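Local coordinates for periplasmic oligopeptide-binding protein (Burkholderia pseudomallei, PDB 3ZS6) that probably binds oligopeptides in the periplasm and hands them to an ABC transporter for import, at residues Leu273-Lys276 with Arg277-Glu280; Arg329-Asp332 with Tyr333-Leu337; Leu366-Ala369 with Ser370-Thr374; Leu419-Cys422 with Gly423-Gln426; Asn433-Val436 with Asp437-Ala441. One frame throughout, in Å; residues are numbered along the deposited sequence. Where two conformers were deposited one is given.

Contact 1: residues Leu273-Lys276 with Arg277-Glu280; sequences LKDK and RVRE
This is a helix N-cap, formed where the loop after strand 260-266 runs into helix 276-285, with Asp-275 of the loop capping and pairing with Arg-277 of the first turn. CG of Asp-275 is anti to the backbone N (chi1 -173°), which turns the carboxylate back over the helix start, where OD1 accepts from Arg-277 N at 2.8 Å. The same carboxylate takes the Arg-277 side chain side-on. NE of Arg-277 gives an almost straight bond to OD1 of Asp-275 (3.1 Å), using its syn lone pair, and NH2 of Arg-277 reaches OD2 of Asp-275 at 2.6 Å, with the two planes 29° apart.

Arg-279 folds back along the incoming loop instead. Its NH1 donates to Leu-273 O at 2.7 Å, in the carbonyl plane, while CA of Lys-276 lies over the centre of one guanidinium face. NH2 of Arg-279 is held by the carbonyl of Asp-466, so this buried group ties two loops together. One turn along, Lys-276 and Glu-280 run side by side, and NZ of Lys-276 makes a weak salt bridge to OE1 of Glu-280 (3.2 Å).

OD1 of Asp-275 thus serves both a backbone amide and a guanidinium. Its negative charge lies at the positive end of the helix dipole, an arrangement likely to stabilise the ionised carboxylate and the helix start alike.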
# COMPACT_ATOMS: atom_id res chain seq x y z
N LEU A 273 9.19 24.34 1.14
CA LEU A 273 8.85 23.20 0.27
C LEU A 273 7.64 23.49 -0.61
O LEU A 273 7.39 22.77 -1.57
CB LEU A 273 8.66 21.93 1.10
CG LEU A 273 9.87 21.45 1.90
CD1 LEU A 273 9.51 20.28 2.80
CD2 LEU A 273 11.06 21.09 0.99
N LYS A 274 6.90 24.54 -0.29
CA LYS A 274 5.79 24.96 -1.13
C LYS A 274 6.29 25.47 -2.48
O LYS A 274 5.53 25.57 -3.44
CB LYS A 274 4.96 26.05 -0.44
CG LYS A 274 5.67 27.40 -0.33
CD LYS A 274 4.72 28.45 0.23
CE LYS A 274 5.35 29.84 0.22
NZ LYS A 274 4.36 30.90 0.60
N ASP A 275 7.58 25.79 -2.56
CA ASP A 275 8.16 26.28 -3.81
C ASP A 275 8.71 25.12 -4.64
O ASP A 275 9.65 24.44 -4.24
CB ASP A 275 9.26 27.32 -3.54
CG ASP A 275 9.77 27.99 -4.81
OD1 ASP A 275 9.81 27.33 -5.87
OD2 ASP A 275 10.15 29.18 -4.75
N LYS A 276 8.10 24.89 -5.80
CA LYS A 276 8.49 23.81 -6.70
C LYS A 276 9.99 23.79 -7.01
O LYS A 276 10.58 22.72 -7.19
CB LYS A 276 7.66 23.93 -7.99
CG LYS A 276 8.23 23.25 -9.23
CD LYS A 276 7.49 23.74 -10.48
CE LYS A 276 7.89 22.98 -11.73
NZ LYS A 276 9.34 23.07 -12.05
N ARG A 277 10.61 24.96 -7.06
CA ARG A 277 12.04 25.05 -7.34
C ARG A 277 12.88 24.41 -6.23
O ARG A 277 13.89 23.76 -6.50
CB ARG A 277 12.46 26.50 -7.58
CG ARG A 277 11.88 27.10 -8.86
CD ARG A 277 12.04 28.62 -8.88
NE ARG A 277 11.26 29.24 -7.81
CZ ARG A 277 11.11 30.55 -7.65
NH1 ARG A 277 11.70 31.38 -8.51
NH2 ARG A 277 10.39 31.02 -6.64
N VAL A 278 12.46 24.59 -4.98
CA VAL A 278 13.15 23.95 -3.86
C VAL A 278 12.98 22.43 -3.91
O VAL A 278 13.96 21.69 -3.76
CB VAL A 278 12.65 24.49 -2.49
CG1 VAL A 278 13.30 23.74 -1.33
CG2 VAL A 278 12.92 26.00 -2.37
N ARG A 279 11.75 21.96 -4.13
CA ARG A 279 11.48 20.51 -4.18
C ARG A 279 12.29 19.84 -5.28
O ARG A 279 12.89 18.78 -5.08
CB ARG A 279 9.97 20.23 -4.38
CG ARG A 279 9.07 20.87 -3.31
CD ARG A 279 7.64 20.28 -3.29
NE ARG A 279 6.91 20.53 -4.53
CZ ARG A 279 6.08 21.55 -4.73
NH1 ARG A 279 5.85 22.44 -3.75
NH2 ARG A 279 5.46 21.69 -5.90
N GLU A 280 12.31 20.47 -6.45
CA GLU A 280 13.04 20.00 -7.61
C GLU A 280 14.55 19.92 -7.33
O GLU A 280 15.20 18.92 -7.66
CB GLU A 280 12.78 20.95 -8.78
CG GLU A 280 13.38 20.51 -10.09
CD GLU A 280 13.04 21.47 -11.22
OE1 GLU A 280 12.31 22.46 -10.97
OE2 GLU A 280 13.50 21.24 -12.36

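Contact 2: residues Arg329-Asp332 with Tyr333-Leu337; sequences RRVD and YAKNL
Packing between side chains one turn apart rests on Val-331 and Lys-335, on the flank of helix 327-340 that meets the end of helix 359-376. CE of Lys-335 presses against CG1 of Val-331 at 3.4 Å, tighter than a usual carbon-carbon contact. The lysine chain bends at its third torsion (chi3 -73°), which curls CE back over the valine methyl.

The charged groups meet less closely. NZ of Lys-335 stands 4.2 Å from OD1 of Asp-332, beyond salt-bridge distance, so the attraction between them is one of proximity only.

Backbone bonds account for the rest: the carbonyls of residues 329 to 332 accept from the amides four residues on. The bond from Lys-335 N to Val-331 O is the shortest of these at 2.8 Å.

The polar end of Arg-330 turns to another helix, its NH1 bonding to the carbonyl of Met-284. Ala-334 lies against Met-284 and Val-285 of helix 276-285 and against Leu-376 of helix 359-376.

The chemistry implies a helix held chiefly by its backbone, in which Lys-335 contributes its aliphatic length to the packing and its ammonium probably adds a weak electrostatic attraction to Asp-332.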
# COMPACT_ATOMS: atom_id res chain seq x y z
N ARG A 329 26.74 19.11 -13.26
CA ARG A 329 25.69 19.89 -13.90
C ARG A 329 24.38 19.83 -13.10
O ARG A 329 23.67 20.83 -12.97
CB ARG A 329 25.47 19.38 -15.33
CG ARG A 329 24.37 20.08 -16.12
CD ARG A 329 24.54 19.75 -17.59
NE ARG A 329 23.29 19.77 -18.35
CZ ARG A 329 23.12 19.13 -19.50
NH1 ARG A 329 24.11 18.41 -20.02
NH2 ARG A 329 21.95 19.20 -20.14
N ARG A 330 24.06 18.65 -12.58
CA ARG A 330 22.89 18.49 -11.73
C ARG A 330 22.95 19.45 -10.55
O ARG A 330 22.00 20.16 -10.26
CB ARG A 330 22.78 17.07 -11.19
CG ARG A 330 22.22 16.06 -12.16
CD ARG A 330 21.42 15.05 -11.36
NE ARG A 330 21.55 13.71 -11.90
CZ ARG A 330 21.13 12.63 -11.27
NH1 ARG A 330 20.56 12.73 -10.07
NH2 ARG A 330 21.29 11.44 -11.84
N VAL A 331 24.10 19.45 -9.88
CA VAL A 331 24.30 20.25 -8.68
C VAL A 331 24.25 21.75 -8.97
O VAL A 331 23.60 22.51 -8.24
CB VAL A 331 25.63 19.88 -7.99
CG1 VAL A 331 25.99 20.93 -6.95
CG2 VAL A 331 25.54 18.48 -7.38
N ASP A 332 24.94 22.19 -10.02
CA ASP A 332 24.90 23.59 -10.43
C ASP A 332 23.47 24.06 -10.69
O ASP A 332 23.03 25.10 -10.20
CB ASP A 332 25.74 23.81 -11.69
CG ASP A 332 27.22 23.79 -11.42
OD1 ASP A 332 27.63 24.26 -10.33
OD2 ASP A 332 27.98 23.30 -12.28
N TYR A 333 22.74 23.30 -11.49
CA TYR A 333 21.36 23.64 -11.80
C TYR A 333 20.54 23.72 -10.51
O TYR A 333 19.76 24.65 -10.32
CB TYR A 333 20.78 22.61 -12.77
CG TYR A 333 19.46 23.00 -13.40
CD1 TYR A 333 18.27 22.84 -12.71
CD2 TYR A 333 19.41 23.53 -14.69
CE1 TYR A 333 17.06 23.20 -13.28
CE2 TYR A 333 18.21 23.88 -15.28
CZ TYR A 333 17.04 23.72 -14.56
OH TYR A 333 15.83 24.06 -15.12
N ALA A 334 20.73 22.76 -9.61
CA ALA A 334 19.93 22.70 -8.38
C ALA A 334 20.25 23.87 -7.44
O ALA A 334 19.34 24.47 -6.85
CB ALA A 334 20.12 21.35 -7.67
N LYS A 335 21.53 24.18 -7.29
CA LYS A 335 21.94 25.35 -6.50
C LYS A 335 21.33 26.64 -7.04
O LYS A 335 20.92 27.52 -6.28
CB LYS A 335 23.47 25.46 -6.42
CG LYS A 335 24.09 24.57 -5.36
CD LYS A 335 25.58 24.82 -5.19
CE LYS A 335 26.38 24.29 -6.37
NZ LYS A 335 27.84 24.50 -6.17
N ASN A 336 21.27 26.76 -8.36
CA ASN A 336 20.67 27.93 -9.00
C ASN A 336 19.16 27.98 -8.73
O ASN A 336 18.58 29.06 -8.56
CB ASN A 336 20.94 27.91 -10.50
CG ASN A 336 20.93 29.30 -11.11
OD1 ASN A 336 19.91 29.75 -11.63
ND2 ASN A 336 22.07 29.98 -11.06
N LEU A 337 18.53 26.82 -8.68
CA LEU A 337 17.11 26.75 -8.34
C LEU A 337 16.89 27.30 -6.93
O LEU A 337 15.97 28.08 -6.70
CB LEU A 337 16.59 25.31 -8.43
CG LEU A 337 16.39 24.75 -9.84
CD1 LEU A 337 15.99 23.26 -9.76
CD2 LEU A 337 15.35 25.55 -10.60

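Contact 3: residues Leu366-Ala369 with Ser370-Thr374; sequences LFAA and SEWRT
The indole of Trp-372 carries Ala-368 on one face: CB of Ala-368 sits 4.2 Å from the centroid of the six-membered ring, 16° off its normal, a CH-pi contact. The carbonyl oxygen of Ala-368 lies above that face too, displaced toward the rim. With CG anti to the carbonyl carbon (chi1 -74°), the indole folds back along the preceding turn, and its NE1 bonds to Leu-282 O.

On another side of the helix the Phe-367 ring and the Glu-371 carboxylate run alongside each other, their planes 54° apart. OE2 of Glu-371 comes within 3.3 Å of CZ of Phe-367. That oxygen also accepts from the amide of Asp-287 and forms a salt bridge with Lys-375, which keeps the carboxylate beside the ring.

Ser-370 OG lies 3.1 Å from Phe-367 O. Separately, OG1 of Thr-374 donates to Ser-370 O at 2.8 Å, and Thr-374 N reaches the same Ser-370 oxygen from the opposite face of the carbonyl plane.

Trp-372 packs further on Ala-380 and Tyr-264, and Ala-369 on Leu-382. This places the indole between helix 359-376 and the mixed sheet, as belongs to the helix of a beta-alpha-beta unit formed with parallel strands 350-356 and 379-385.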
# COMPACT_ATOMS: atom_id res chain seq x y z
N LEU A 366 20.49 8.60 6.00
CA LEU A 366 21.86 9.10 6.17
C LEU A 366 22.46 9.50 4.82
O LEU A 366 23.19 10.49 4.71
CB LEU A 366 22.74 8.05 6.86
CG LEU A 366 22.54 7.95 8.38
CD1 LEU A 366 23.13 6.66 8.96
CD2 LEU A 366 23.11 9.18 9.09
N PHE A 367 22.16 8.70 3.80
CA PHE A 367 22.63 9.00 2.45
C PHE A 367 22.04 10.31 1.93
O PHE A 367 22.77 11.18 1.46
CB PHE A 367 22.29 7.86 1.49
CG PHE A 367 22.76 8.11 0.07
CD1 PHE A 367 24.11 8.11 -0.24
CD2 PHE A 367 21.84 8.35 -0.94
CE1 PHE A 367 24.54 8.34 -1.53
CE2 PHE A 367 22.26 8.57 -2.24
CZ PHE A 367 23.61 8.57 -2.54
N ALA A 368 20.72 10.46 2.02
CA ALA A 368 20.06 11.69 1.60
C ALA A 368 20.62 12.92 2.32
O ALA A 368 20.93 13.94 1.70
CB ALA A 368 18.54 11.60 1.81
N ALA A 369 20.74 12.81 3.64
CA ALA A 369 21.29 13.90 4.43
C ALA A 369 22.67 14.34 3.92
O ALA A 369 22.92 15.53 3.74
CB ALA A 369 21.35 13.51 5.91
N SER A 370 23.57 13.38 3.69
CA SER A 370 24.93 13.72 3.28
C SER A 370 24.93 14.31 1.87
O SER A 370 25.64 15.27 1.58
CB SER A 370 25.87 12.51 3.37
OG SER A 370 25.73 11.67 2.24
N GLU A 371 24.11 13.72 1.01
CA GLU A 371 23.95 14.21 -0.35
C GLU A 371 23.52 15.68 -0.34
O GLU A 371 24.12 16.53 -1.02
CB GLU A 371 22.90 13.35 -1.05
CG GLU A 371 23.05 13.25 -2.55
CD GLU A 371 24.09 12.22 -2.99
OE1 GLU A 371 25.14 12.10 -2.34
OE2 GLU A 371 23.84 11.55 -4.01
N TRP A 372 22.48 15.99 0.44
CA TRP A 372 21.95 17.35 0.52
C TRP A 372 22.94 18.32 1.17
O TRP A 372 23.06 19.47 0.76
CB TRP A 372 20.62 17.36 1.29
CG TRP A 372 19.48 16.81 0.48
CD1 TRP A 372 19.34 16.85 -0.87
CD2 TRP A 372 18.32 16.13 0.99
NE1 TRP A 372 18.17 16.24 -1.25
CE2 TRP A 372 17.52 15.79 -0.13
CE3 TRP A 372 17.88 15.78 2.27
CZ2 TRP A 372 16.31 15.12 0.00
CZ3 TRP A 372 16.67 15.12 2.39
CH2 TRP A 372 15.90 14.79 1.26
N ARG A 373 23.65 17.86 2.20
CA ARG A 373 24.64 18.70 2.85
C ARG A 373 25.75 19.04 1.87
O ARG A 373 25.99 20.21 1.57
CB ARG A 373 25.24 18.01 4.08
CG ARG A 373 26.60 18.59 4.48
CD ARG A 373 27.13 18.01 5.78
NE ARG A 373 27.20 16.55 5.76
CZ ARG A 373 28.26 15.85 5.39
NH1 ARG A 373 29.36 16.46 4.99
NH2 ARG A 373 28.21 14.52 5.41
N THR A 374 26.42 18.01 1.37
CA THR A 374 27.62 18.21 0.56
C THR A 374 27.34 18.85 -0.79
O THR A 374 28.21 19.53 -1.34
CB THR A 374 28.38 16.88 0.35
OG1 THR A 374 27.54 15.97 -0.37
CG2 THR A 374 28.75 16.27 1.69

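Contact 4: residues Leu419-Cys422 with Gly423-Gln426; sequences LIRC and GSSQ
A type II beta turn from Arg-421 to Ser-424 reverses the chain in the loop between helices 414-417 and 434-443, and an ST turn begins at its last residue. Ser-424 N closes the beta turn on Arg-421 O at 3.1 Å; the bond is straight at the hydrogen (167°), but the donor stands well above the carbonyl plane. Gly-423 takes the third position with positive phi (77°), as usual in this turn type. The two arms run nearly antiparallel.

In the ST turn, OG of Ser-424 accepts from Gln-426 N at 3.1 Å. OG is anti to the backbone N of its own residue (chi1 161°), which carries it along the chain toward that amide, and the hydroxyl also bonds to Asp-418 O.

CB of Ser-424 lies over one face of the Arg-421 guanidinium, 3.8 Å from NH2 of Arg-421. The arginine bends at its third torsion, which lays the guanidinium over this CB, and its nitrogens make salt bridges to Asp-418 and Glu-106. At the far ends of the two arms, CD2 of Leu-419 touches Gln-426 O at 3.7 Å.

Cys-422, at the second position of the turn, forms a disulfide with Cys-432, while the Gln-426 side chain bonds to Lys-100 O and Glu-24 and packs on an apolar side chain of the bound peptide.

The backbone and hydroxyl bonds hold the turns from within, while Arg-421 ties the loop to Asp-418 and, farther off in sequence, Glu-106; these carboxylates balance its charge and probably fix the guanidinium over Ser-424. The disulfide adds a covalent tie beside a segment that reaches the peptide.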
# COMPACT_ATOMS: atom_id res chain seq x y z
N LEU A 419 -2.13 9.21 -4.75
CA LEU A 419 -1.14 9.97 -3.97
C LEU A 419 -1.10 11.46 -4.29
O LEU A 419 -0.56 12.25 -3.52
CB LEU A 419 0.27 9.41 -4.21
CG LEU A 419 0.49 7.94 -3.84
CD1 LEU A 419 1.90 7.52 -4.24
CD2 LEU A 419 0.23 7.73 -2.34
N ILE A 420 -1.66 11.85 -5.43
CA ILE A 420 -1.50 13.21 -5.91
C ILE A 420 -2.78 13.92 -6.36
O ILE A 420 -2.76 15.12 -6.64
CB ILE A 420 -0.47 13.28 -7.07
CG1 ILE A 420 -0.78 12.21 -8.12
CG2 ILE A 420 0.95 13.10 -6.53
CD1 ILE A 420 -0.03 12.41 -9.43
N ARG A 421 -3.89 13.18 -6.43
CA ARG A 421 -5.19 13.79 -6.77
C ARG A 421 -5.64 14.75 -5.68
O ARG A 421 -5.54 14.43 -4.49
CB ARG A 421 -6.28 12.71 -6.96
CG ARG A 421 -6.24 11.98 -8.28
CD ARG A 421 -7.47 11.10 -8.48
NE ARG A 421 -7.67 10.17 -7.36
CZ ARG A 421 -8.49 10.40 -6.33
NH1 ARG A 421 -9.20 11.52 -6.28
NH2 ARG A 421 -8.60 9.50 -5.37
N CYS A 422 -6.15 15.92 -6.07
CA CYS A 422 -6.67 16.90 -5.13
C CYS A 422 -7.65 16.25 -4.17
O CYS A 422 -8.61 15.61 -4.60
CB CYS A 422 -7.40 18.03 -5.86
SG CYS A 422 -6.39 19.06 -6.95
N GLY A 423 -7.43 16.43 -2.87
CA GLY A 423 -8.41 15.96 -1.90
C GLY A 423 -8.44 14.47 -1.60
O GLY A 423 -9.23 14.04 -0.75
N SER A 424 -7.61 13.68 -2.26
CA SER A 424 -7.56 12.24 -1.97
C SER A 424 -7.16 11.99 -0.51
O SER A 424 -6.31 12.70 0.03
CB SER A 424 -6.56 11.54 -2.89
OG SER A 424 -6.18 10.29 -2.34
N SER A 425 -7.77 10.98 0.11
CA SER A 425 -7.48 10.66 1.50
C SER A 425 -6.04 10.19 1.71
O SER A 425 -5.53 10.19 2.82
CB SER A 425 -8.47 9.62 2.05
OG SER A 425 -8.15 8.30 1.62
N GLN A 426 -5.38 9.75 0.64
CA GLN A 426 -3.99 9.30 0.76
C GLN A 426 -3.01 10.25 0.06
O GLN A 426 -1.83 9.92 -0.12
CB GLN A 426 -3.85 7.85 0.25
CG GLN A 426 -4.43 6.80 1.20
CD GLN A 426 -3.62 6.65 2.48
OE1 GLN A 426 -2.39 6.66 2.45
NE2 GLN A 426 -4.31 6.52 3.60

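Contact 5: residues Asn433-Val436 with Asp437-Ala441; sequences NPKV and DSLVA
Lys-435 reaches along the first turns of helix 434-443 to lie against Leu-439. From CB the chain leaves with CG anti to the backbone N and then bends at its second torsion (chi2 57°), which swings the outer carbons toward the following turn. CD passes OG of Ser-438 at 4.0 Å; CE lies 3.8 Å from CG of Leu-439, and the terminal NZ is still only 3.9 Å from CD2 of that leucine. The two side chains cross at a slant, aliphatic length on branched end.

The carbonyl of Lys-435 takes two donors, Leu-439 N at 2.9 Å and OG of Ser-438 at 3.3 Å.

At the helix start Asn-433 is the N-cap: its OD1 accepts from Lys-435 N (3.0 Å) and Val-436 N, both weakly, and Asp-437 N bonds to the Asn-433 carbonyl. A water accepts from Asn-433 N and its oxygen lies 2.7 Å from OD1 of Asp-437, probably bridging them, while OD2 of Asp-437 accepts from Cys-422 N. Val-436 and Leu-439 pack on helix 449-464, and Val-440 on helix 414-417.

The acid near the amino end of the helix is probably stabilised in part by the helix dipole, and with its two oxygens it probably connects the capping residue, through water, to the disulfide loop.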
# COMPACT_ATOMS: atom_id res chain seq x y z
N ASN A 433 -3.25 19.79 -8.30
CA ASN A 433 -3.14 20.38 -9.63
C ASN A 433 -4.35 19.99 -10.47
O ASN A 433 -4.39 18.90 -11.05
CB ASN A 433 -1.84 19.95 -10.32
CG ASN A 433 -1.62 20.68 -11.64
OD1 ASN A 433 -2.57 21.01 -12.36
ND2 ASN A 433 -0.35 20.94 -11.97
N PRO A 434 -5.34 20.90 -10.53
CA PRO A 434 -6.63 20.71 -11.22
C PRO A 434 -6.45 20.23 -12.66
O PRO A 434 -7.27 19.46 -13.15
CB PRO A 434 -7.25 22.11 -11.20
CG PRO A 434 -6.64 22.77 -10.00
CD PRO A 434 -5.23 22.25 -9.95
N LYS A 435 -5.41 20.70 -13.34
CA LYS A 435 -5.15 20.23 -14.70
C LYS A 435 -4.81 18.74 -14.70
O LYS A 435 -5.37 17.97 -15.49
CB LYS A 435 -4.03 21.04 -15.35
CG LYS A 435 -3.69 20.58 -16.76
CD LYS A 435 -4.91 20.63 -17.67
CE LYS A 435 -4.55 20.24 -19.10
NZ LYS A 435 -5.73 20.28 -20.02
N VAL A 436 -3.92 18.33 -13.80
CA VAL A 436 -3.64 16.90 -13.66
C VAL A 436 -4.95 16.14 -13.42
O VAL A 436 -5.23 15.16 -14.10
CB VAL A 436 -2.65 16.61 -12.50
CG1 VAL A 436 -2.62 15.12 -12.21
CG2 VAL A 436 -1.26 17.12 -12.85
N ASP A 437 -5.74 16.60 -12.46
CA ASP A 437 -7.00 15.94 -12.13
C ASP A 437 -7.94 15.87 -13.34
O ASP A 437 -8.57 14.84 -13.58
CB ASP A 437 -7.68 16.63 -10.94
CG ASP A 437 -6.95 16.38 -9.62
OD1 ASP A 437 -5.78 15.94 -9.64
OD2 ASP A 437 -7.56 16.63 -8.55
N SER A 438 -8.02 16.96 -14.10
CA SER A 438 -8.95 16.98 -15.24
C SER A 438 -8.46 16.05 -16.34
O SER A 438 -9.26 15.40 -17.01
CB SER A 438 -9.18 18.40 -15.77
OG SER A 438 -8.26 18.73 -16.79
N LEU A 439 -7.15 15.98 -16.52
CA LEU A 439 -6.56 15.04 -17.48
C LEU A 439 -6.90 13.60 -17.10
O LEU A 439 -7.18 12.77 -17.98
CB LEU A 439 -5.05 15.24 -17.58
CG LEU A 439 -4.57 16.48 -18.35
CD1 LEU A 439 -3.05 16.58 -18.32
CD2 LEU A 439 -5.07 16.46 -19.80
N VAL A 440 -6.86 13.29 -15.81
CA VAL A 440 -7.20 11.94 -15.36
C VAL A 440 -8.67 11.61 -15.63
O VAL A 440 -8.99 10.53 -16.14
CB VAL A 440 -6.91 11.74 -13.87
CG1 VAL A 440 -7.54 10.43 -13.37
CG2 VAL A 440 -5.40 11.76 -13.61
N ALA A 441 -9.55 12.53 -15.27
CA ALA A 441 -10.98 12.34 -15.47
C ALA A 441 -11.28 12.13 -16.96
O ALA A 441 -12.12 11.30 -17.32
CB ALA A 441 -11.76 13.54 -14.93
O HOH W 1 -3.53 16.97 -8.54

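Overall arrangement
All five contacts are local, and all are partly buried. Contact 2 is the most exposed, with no side-chain hydrogen bond or salt bridge across its segments, whereas contact 3 turns its tryptophan into the sheet. Contacts 1 and 5 both start helices, one capped by a charged aspartate and the other by a neutral asparagine. Contacts 1 and 2 touch where Glu-280 and Arg-277 O meet Leu-337, packing helix 276-285 on helix 327-340. Contacts 4 and 5, about 12 Å apart between centres, share the Cys-422 to Asp-437 link. Contact 4, the one without a helix, lies nearest the chain's centre and relies on turns; contacts 3 and 5 are farthest apart, about 34 Å between centres.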